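Local coordinates for protein toluene, o-xylene monooxygenase oxygenase subunit (Pseudomonas stutzeri, PDB 2INC) that probably forms part of the hydroxylase complex of a bacterial multicomponent monooxygenase that oxidises toluene and o-xylene, at residues B[65-79]-B[140-154]. Residues are numbered along the deposited sequence; the frame is centred on the assembly and turned at random.
Sequences WNAFRDPDQLVYRTY and PASTITNCATYETAD
Y150 and Y79 lie side by side with nearly parallel rings, planes 22° apart, yet slid so far that they barely overlap, their centroids 5.3 Å apart. With chi1 at 177° the Y79 side chain extends away from its own amide, past Y150 in the opposite sense, and carries its hydroxyl to D154, where OH donates to OD2 at 2.6 Å from above the carboxylate plane. The small methyl of A153 suits the tight place beside that hydroxyl. D154 OD1 takes a salt bridge from R256 and a hydrogen bond from H257, both of helix 241-268. On the same side of the Y150 ring as Y79, L74 CB lies 3.8 Å from Y150 CD1, while the Y150 hydroxyl passes the start of helix 76-99 and bonds to a polar side chain of another protein chain.

Farther along, C147 offers a compact, weakly polar sulfur: SG sits 3.6 Å from D70 CB and meets the F68 ring at its edge. F68 also crosses I144 at about a right angle, CD2 to CG1 3.6 Å. F68 O is gripped from opposite faces of its carbonyl plane by R69 NH2, which also takes N66 O, and T143 OG1 (2.7 Å), a short hydroxyl suited to the helix start. At the far end P140 CG stands over the five-membered ring of W65, 3.7 Å from its centroid, a CH-pi contact, and a water joins N66 OD1 to S142 N.

Apolar packing thus seats an irregular lead-in on one helix of this ferritin-like bundle, while directional bonds fix the 65-79 backbone at F68 and Y79 at D154, whose salt bridge to R256 probably favours the carboxylate form.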
loop_
_atom_site.group_PDB
_atom_site.type_symbol
_atom_site.label_atom_id
_atom_site.label_comp_id
_atom_site.label_asym_id
_atom_site.label_seq_id
_atom_site.Cartn_x
_atom_site.Cartn_y
_atom_site.Cartn_z
ATOM N N TRP B 65 -9.655 -27.516 -21.909
ATOM C CA TRP B 65 -8.333 -27.161 -21.393
ATOM C C TRP B 65 -8.424 -26.016 -20.402
ATOM O O TRP B 65 -7.525 -25.830 -19.572
ATOM C CB TRP B 65 -7.415 -26.734 -22.526
ATOM C CG TRP B 65 -6.854 -27.885 -23.352
ATOM C CD1 TRP B 65 -7.025 -28.087 -24.690
ATOM C CD2 TRP B 65 -6.019 -28.953 -22.885
ATOM N NE1 TRP B 65 -6.355 -29.225 -25.096
ATOM C CE2 TRP B 65 -5.715 -29.767 -24.013
ATOM C CE3 TRP B 65 -5.491 -29.302 -21.628
ATOM C CZ2 TRP B 65 -4.938 -30.910 -23.922
ATOM C CZ3 TRP B 65 -4.700 -30.459 -21.538
ATOM C CH2 TRP B 65 -4.443 -31.248 -22.694
ATOM N N ASN B 66 -9.498 -25.239 -20.477
ATOM C CA ASN B 66 -9.742 -24.204 -19.441
ATOM C C ASN B 66 -9.913 -24.676 -18.004
ATOM O O ASN B 66 -9.765 -23.855 -17.096
ATOM C CB ASN B 66 -10.878 -23.239 -19.795
ATOM C CG ASN B 66 -10.440 -22.125 -20.810
ATOM O OD1 ASN B 66 -9.448 -21.394 -20.626
ATOM N ND2 ASN B 66 -11.233 -21.981 -21.839
ATOM N N ALA B 67 -10.226 -25.970 -17.804
ATOM C CA ALA B 67 -10.261 -26.557 -16.472
ATOM C C ALA B 67 -8.881 -26.663 -15.789
ATOM O O ALA B 67 -8.812 -26.892 -14.596
ATOM C CB ALA B 67 -10.933 -27.928 -16.479
ATOM N N PHE B 68 -7.798 -26.487 -16.530
ATOM C CA PHE B 68 -6.486 -26.608 -15.936
ATOM C C PHE B 68 -6.255 -25.568 -14.847
ATOM O O PHE B 68 -6.623 -24.395 -14.997
ATOM C CB PHE B 68 -5.378 -26.443 -17.009
ATOM C CG PHE B 68 -3.976 -26.495 -16.429
ATOM C CD1 PHE B 68 -3.448 -27.707 -15.965
ATOM C CD2 PHE B 68 -3.201 -25.324 -16.285
ATOM C CE1 PHE B 68 -2.160 -27.767 -15.371
ATOM C CE2 PHE B 68 -1.915 -25.384 -15.724
ATOM C CZ PHE B 68 -1.389 -26.576 -15.274
ATOM N N ARG B 69 -5.618 -26.002 -13.756
ATOM C CA ARG B 69 -5.308 -25.142 -12.623
ATOM C C ARG B 69 -3.840 -25.352 -12.244
ATOM O O ARG B 69 -3.426 -26.481 -11.996
ATOM C CB ARG B 69 -6.237 -25.459 -11.425
ATOM C CG ARG B 69 -7.738 -25.322 -11.720
ATOM C CD ARG B 69 -8.096 -23.830 -11.815
ATOM N NE ARG B 69 -9.534 -23.575 -12.100
ATOM C CZ ARG B 69 -10.055 -23.437 -13.322
ATOM N NH1 ARG B 69 -11.355 -23.187 -13.464
ATOM N NH2 ARG B 69 -9.320 -23.540 -14.418
ATOM N N ASP B 70 -3.055 -24.265 -12.205
ATOM C CA ASP B 70 -1.687 -24.259 -11.642
ATOM C C ASP B 70 -1.737 -24.710 -10.187
ATOM O O ASP B 70 -2.413 -24.060 -9.383
ATOM C CB ASP B 70 -1.129 -22.827 -11.657
ATOM C CG ASP B 70 0.276 -22.712 -11.059
ATOM O OD1 ASP B 70 0.819 -21.559 -10.986
ATOM O OD2 ASP B 70 0.868 -23.761 -10.703
ATOM N N PRO B 71 -1.002 -25.802 -9.840
ATOM C CA PRO B 71 -0.974 -26.267 -8.435
ATOM C C PRO B 71 -0.380 -25.247 -7.447
ATOM O O PRO B 71 -0.768 -25.242 -6.268
ATOM C CB PRO B 71 -0.131 -27.571 -8.508
ATOM C CG PRO B 71 0.694 -27.432 -9.728
ATOM C CD PRO B 71 -0.193 -26.680 -10.719
ATOM N N ASP B 72 0.516 -24.357 -7.916
ATOM C CA ASP B 72 1.019 -23.275 -7.079
ATOM C C ASP B 72 0.079 -22.042 -7.083
ATOM O O ASP B 72 0.246 -21.152 -6.287
ATOM C CB ASP B 72 2.440 -22.850 -7.543
ATOM C CG ASP B 72 3.524 -23.886 -7.193
ATOM O OD1 ASP B 72 3.528 -24.994 -7.795
ATOM O OD2 ASP B 72 4.377 -23.596 -6.326
ATOM N N GLN B 73 -0.896 -21.991 -7.990
ATOM C CA GLN B 73 -1.897 -20.908 -8.037
ATOM C C GLN B 73 -1.293 -19.525 -8.199
ATOM O O GLN B 73 -1.803 -18.547 -7.681
ATOM C CB GLN B 73 -2.819 -20.941 -6.805
ATOM C CG GLN B 73 -3.589 -22.251 -6.755
ATOM C CD GLN B 73 -4.664 -22.332 -5.692
ATOM O OE1 GLN B 73 -4.894 -23.416 -5.138
ATOM N NE2 GLN B 73 -5.327 -21.216 -5.388
ATOM N N LEU B 74 -0.213 -19.424 -8.953
ATOM C CA LEU B 74 0.488 -18.159 -9.030
ATOM C C LEU B 74 -0.354 -17.166 -9.793
ATOM O O LEU B 74 -0.993 -17.507 -10.796
ATOM C CB LEU B 74 1.800 -18.321 -9.808
ATOM C CG LEU B 74 2.978 -18.875 -9.050
ATOM C CD1 LEU B 74 4.163 -18.937 -10.101
ATOM C CD2 LEU B 74 3.303 -17.902 -7.935
ATOM N N VAL B 75 -0.325 -15.936 -9.314
ATOM C CA VAL B 75 -0.817 -14.812 -10.062
ATOM C C VAL B 75 0.312 -13.815 -10.027
ATOM O O VAL B 75 1.265 -13.984 -9.283
ATOM C CB VAL B 75 -2.109 -14.174 -9.494
ATOM C CG1 VAL B 75 -3.263 -15.229 -9.482
ATOM C CG2 VAL B 75 -1.902 -13.551 -8.096
ATOM N N TYR B 76 0.180 -12.785 -10.829
ATOM C CA TYR B 76 1.236 -11.797 -10.929
ATOM C C TYR B 76 1.606 -11.241 -9.554
ATOM O O TYR B 76 2.787 -11.113 -9.226
ATOM C CB TYR B 76 0.733 -10.693 -11.786
ATOM C CG TYR B 76 1.724 -9.557 -11.989
ATOM C CD1 TYR B 76 1.748 -8.460 -11.100
ATOM C CD2 TYR B 76 2.581 -9.581 -13.079
ATOM C CE1 TYR B 76 2.676 -7.406 -11.284
ATOM C CE2 TYR B 76 3.460 -8.523 -13.328
ATOM C CZ TYR B 76 3.496 -7.442 -12.431
ATOM O OH TYR B 76 4.404 -6.433 -12.753
ATOM N N ARG B 77 0.601 -10.946 -8.725
ATOM C CA ARG B 77 0.864 -10.319 -7.442
ATOM C C ARG B 77 1.687 -11.249 -6.555
ATOM O O ARG B 77 2.609 -10.802 -5.865
ATOM C CB ARG B 77 -0.455 -9.933 -6.775
ATOM C CG ARG B 77 -0.286 -9.185 -5.485
ATOM C CD ARG B 77 -1.696 -8.992 -4.866
ATOM N NE ARG B 77 -2.268 -10.266 -4.421
ATOM C CZ ARG B 77 -1.943 -10.895 -3.288
ATOM N NH1 ARG B 77 -1.049 -10.371 -2.433
ATOM N NH2 ARG B 77 -2.538 -12.045 -2.972
ATOM N N THR B 78 1.339 -12.542 -6.568
ATOM C CA THR B 78 1.986 -13.494 -5.652
ATOM C C THR B 78 3.350 -13.954 -6.249
ATOM O O THR B 78 4.292 -14.209 -5.509
ATOM C CB THR B 78 1.072 -14.631 -5.269
ATOM O OG1 THR B 78 0.577 -15.257 -6.446
ATOM C CG2 THR B 78 -0.132 -14.118 -4.456
ATOM N N TYR B 79 3.484 -13.933 -7.568
ATOM C CA TYR B 79 4.771 -14.180 -8.232
ATOM C C TYR B 79 5.768 -13.138 -7.777
ATOM O O TYR B 79 6.891 -13.471 -7.391
ATOM C CB TYR B 79 4.640 -14.104 -9.770
ATOM C CG TYR B 79 6.000 -14.286 -10.467
ATOM C CD1 TYR B 79 6.802 -13.182 -10.792
ATOM C CD2 TYR B 79 6.486 -15.565 -10.766
ATOM C CE1 TYR B 79 8.059 -13.351 -11.440
ATOM C CE2 TYR B 79 7.725 -15.743 -11.371
ATOM C CZ TYR B 79 8.506 -14.655 -11.690
ATOM O OH TYR B 79 9.759 -14.877 -12.290
ATOM N N PRO B 140 -3.583 -23.624 -25.367
ATOM C CA PRO B 140 -5.023 -23.410 -25.530
ATOM C C PRO B 140 -5.895 -22.914 -24.348
ATOM O O PRO B 140 -7.122 -22.901 -24.499
ATOM C CB PRO B 140 -5.514 -24.799 -25.949
ATOM C CG PRO B 140 -4.596 -25.729 -25.181
ATOM C CD PRO B 140 -3.268 -25.051 -25.098
ATOM N N ALA B 141 -5.332 -22.553 -23.201
ATOM C CA ALA B 141 -6.081 -22.097 -22.039
ATOM C C ALA B 141 -5.216 -21.060 -21.338
ATOM O O ALA B 141 -3.993 -21.262 -21.190
ATOM C CB ALA B 141 -6.315 -23.201 -21.107
ATOM N N SER B 142 -5.851 -20.002 -20.836
ATOM C CA SER B 142 -5.139 -18.947 -20.096
ATOM C C SER B 142 -4.411 -19.437 -18.844
ATOM O O SER B 142 -3.352 -18.900 -18.464
ATOM C CB SER B 142 -6.086 -17.774 -19.802
ATOM O OG SER B 142 -7.197 -18.205 -19.029
ATOM N N THR B 143 -4.918 -20.464 -18.191
ATOM C CA THR B 143 -4.238 -20.972 -17.003
ATOM C C THR B 143 -2.974 -21.769 -17.390
ATOM O O THR B 143 -2.011 -21.771 -16.627
ATOM C CB THR B 143 -5.121 -21.891 -16.135
ATOM O OG1 THR B 143 -5.762 -22.839 -17.005
ATOM C CG2 THR B 143 -6.162 -21.069 -15.355
ATOM N N ILE B 144 -2.953 -22.376 -18.579
ATOM C CA ILE B 144 -1.733 -23.029 -19.080
ATOM C C ILE B 144 -0.766 -21.908 -19.503
ATOM O O ILE B 144 0.395 -21.907 -19.091
ATOM C CB ILE B 144 -2.012 -23.921 -20.280
ATOM C CG1 ILE B 144 -2.937 -25.065 -19.888
ATOM C CG2 ILE B 144 -0.711 -24.536 -20.833
ATOM C CD1 ILE B 144 -3.448 -25.820 -21.169
ATOM N N THR B 145 -1.238 -20.967 -20.311
ATOM C CA THR B 145 -0.422 -19.779 -20.645
ATOM C C THR B 145 0.247 -19.066 -19.438
ATOM O O THR B 145 1.441 -18.723 -19.504
ATOM C CB THR B 145 -1.236 -18.744 -21.454
ATOM O OG1 THR B 145 -1.458 -19.263 -22.750
ATOM C CG2 THR B 145 -0.460 -17.413 -21.532
ATOM N N ASN B 146 -0.482 -18.853 -18.340
ATOM C CA ASN B 146 0.100 -18.146 -17.215
ATOM C C ASN B 146 1.250 -18.914 -16.558
ATOM O O ASN B 146 2.222 -18.295 -16.174
ATOM C CB ASN B 146 -0.933 -17.783 -16.176
ATOM C CG ASN B 146 -1.882 -16.701 -16.626
ATOM O OD1 ASN B 146 -2.800 -16.362 -15.887
ATOM N ND2 ASN B 146 -1.678 -16.161 -17.844
ATOM N N CYS B 147 1.149 -20.242 -16.422
ATOM C CA CYS B 147 2.291 -21.017 -15.930
ATOM C C CYS B 147 3.542 -20.750 -16.806
ATOM O O CYS B 147 4.628 -20.636 -16.268
ATOM C CB CYS B 147 1.982 -22.466 -15.950
ATOM S SG CYS B 147 0.755 -22.806 -14.711
ATOM N N ALA B 148 3.368 -20.725 -18.128
ATOM C CA ALA B 148 4.470 -20.438 -19.092
ATOM C C ALA B 148 5.013 -18.985 -18.988
ATOM O O ALA B 148 6.250 -18.739 -19.159
ATOM C CB ALA B 148 4.000 -20.780 -20.590
ATOM N N THR B 149 4.107 -18.030 -18.720
ATOM C CA THR B 149 4.459 -16.630 -18.440
ATOM C C THR B 149 5.432 -16.558 -17.273
ATOM O O THR B 149 6.485 -16.008 -17.409
ATOM C CB THR B 149 3.191 -15.742 -18.107
ATOM O OG1 THR B 149 2.235 -15.829 -19.214
ATOM C CG2 THR B 149 3.638 -14.214 -17.925
ATOM N N TYR B 150 5.074 -17.142 -16.131
ATOM C CA TYR B 150 5.929 -17.017 -14.927
ATOM C C TYR B 150 7.215 -17.846 -15.096
ATOM O O TYR B 150 8.269 -17.469 -14.615
ATOM C CB TYR B 150 5.141 -17.379 -13.644
ATOM C CG TYR B 150 3.874 -16.528 -13.550
ATOM C CD1 TYR B 150 2.639 -17.124 -13.274
ATOM C CD2 TYR B 150 3.908 -15.155 -13.824
ATOM C CE1 TYR B 150 1.470 -16.354 -13.221
ATOM C CE2 TYR B 150 2.694 -14.360 -13.812
ATOM C CZ TYR B 150 1.488 -15.000 -13.484
ATOM O OH TYR B 150 0.275 -14.266 -13.471
ATOM N N GLU B 151 7.150 -18.906 -15.888
ATOM C CA GLU B 151 8.337 -19.721 -16.128
ATOM C C GLU B 151 9.290 -18.934 -17.031
ATOM O O GLU B 151 10.501 -18.974 -16.883
ATOM C CB GLU B 151 7.896 -21.047 -16.767
ATOM C CG GLU B 151 9.066 -21.890 -17.368
ATOM C CD GLU B 151 8.571 -23.207 -17.990
ATOM O OE1 GLU B 151 7.635 -23.804 -17.431
ATOM O OE2 GLU B 151 9.174 -23.641 -18.996
ATOM N N THR B 152 8.735 -18.225 -17.981
ATOM C CA THR B 152 9.579 -17.383 -18.870
ATOM C C THR B 152 10.342 -16.350 -18.033
ATOM O O THR B 152 11.549 -16.102 -18.263
ATOM C CB THR B 152 8.731 -16.702 -19.956
ATOM O OG1 THR B 152 8.113 -17.748 -20.735
ATOM C CG2 THR B 152 9.607 -15.913 -20.894
ATOM N N ALA B 153 9.604 -15.698 -17.125
ATOM C CA ALA B 153 10.201 -14.709 -16.221
ATOM C C ALA B 153 11.313 -15.365 -15.421
ATOM O O ALA B 153 12.361 -14.759 -15.201
ATOM C CB ALA B 153 9.136 -14.117 -15.324
ATOM N N ASP B 154 11.072 -16.571 -14.897
ATOM C CA ASP B 154 12.162 -17.308 -14.207
ATOM C C ASP B 154 13.360 -17.578 -15.088
ATOM O O ASP B 154 14.495 -17.486 -14.618
ATOM C CB ASP B 154 11.660 -18.641 -13.677
ATOM C CG ASP B 154 10.603 -18.477 -12.598
ATOM O OD1 ASP B 154 9.854 -19.466 -12.372
ATOM O OD2 ASP B 154 10.483 -17.381 -11.969
HETATM O O HOH W 1 -8.381 -19.544 -21.889
HETATM O O HOH W 2 -8.545 -21.271 -17.904
HETATM O O HOH W 3 -9.045 -20.937 -24.259
HETATM O O HOH W 4 -2.434 -16.609 -12.930
#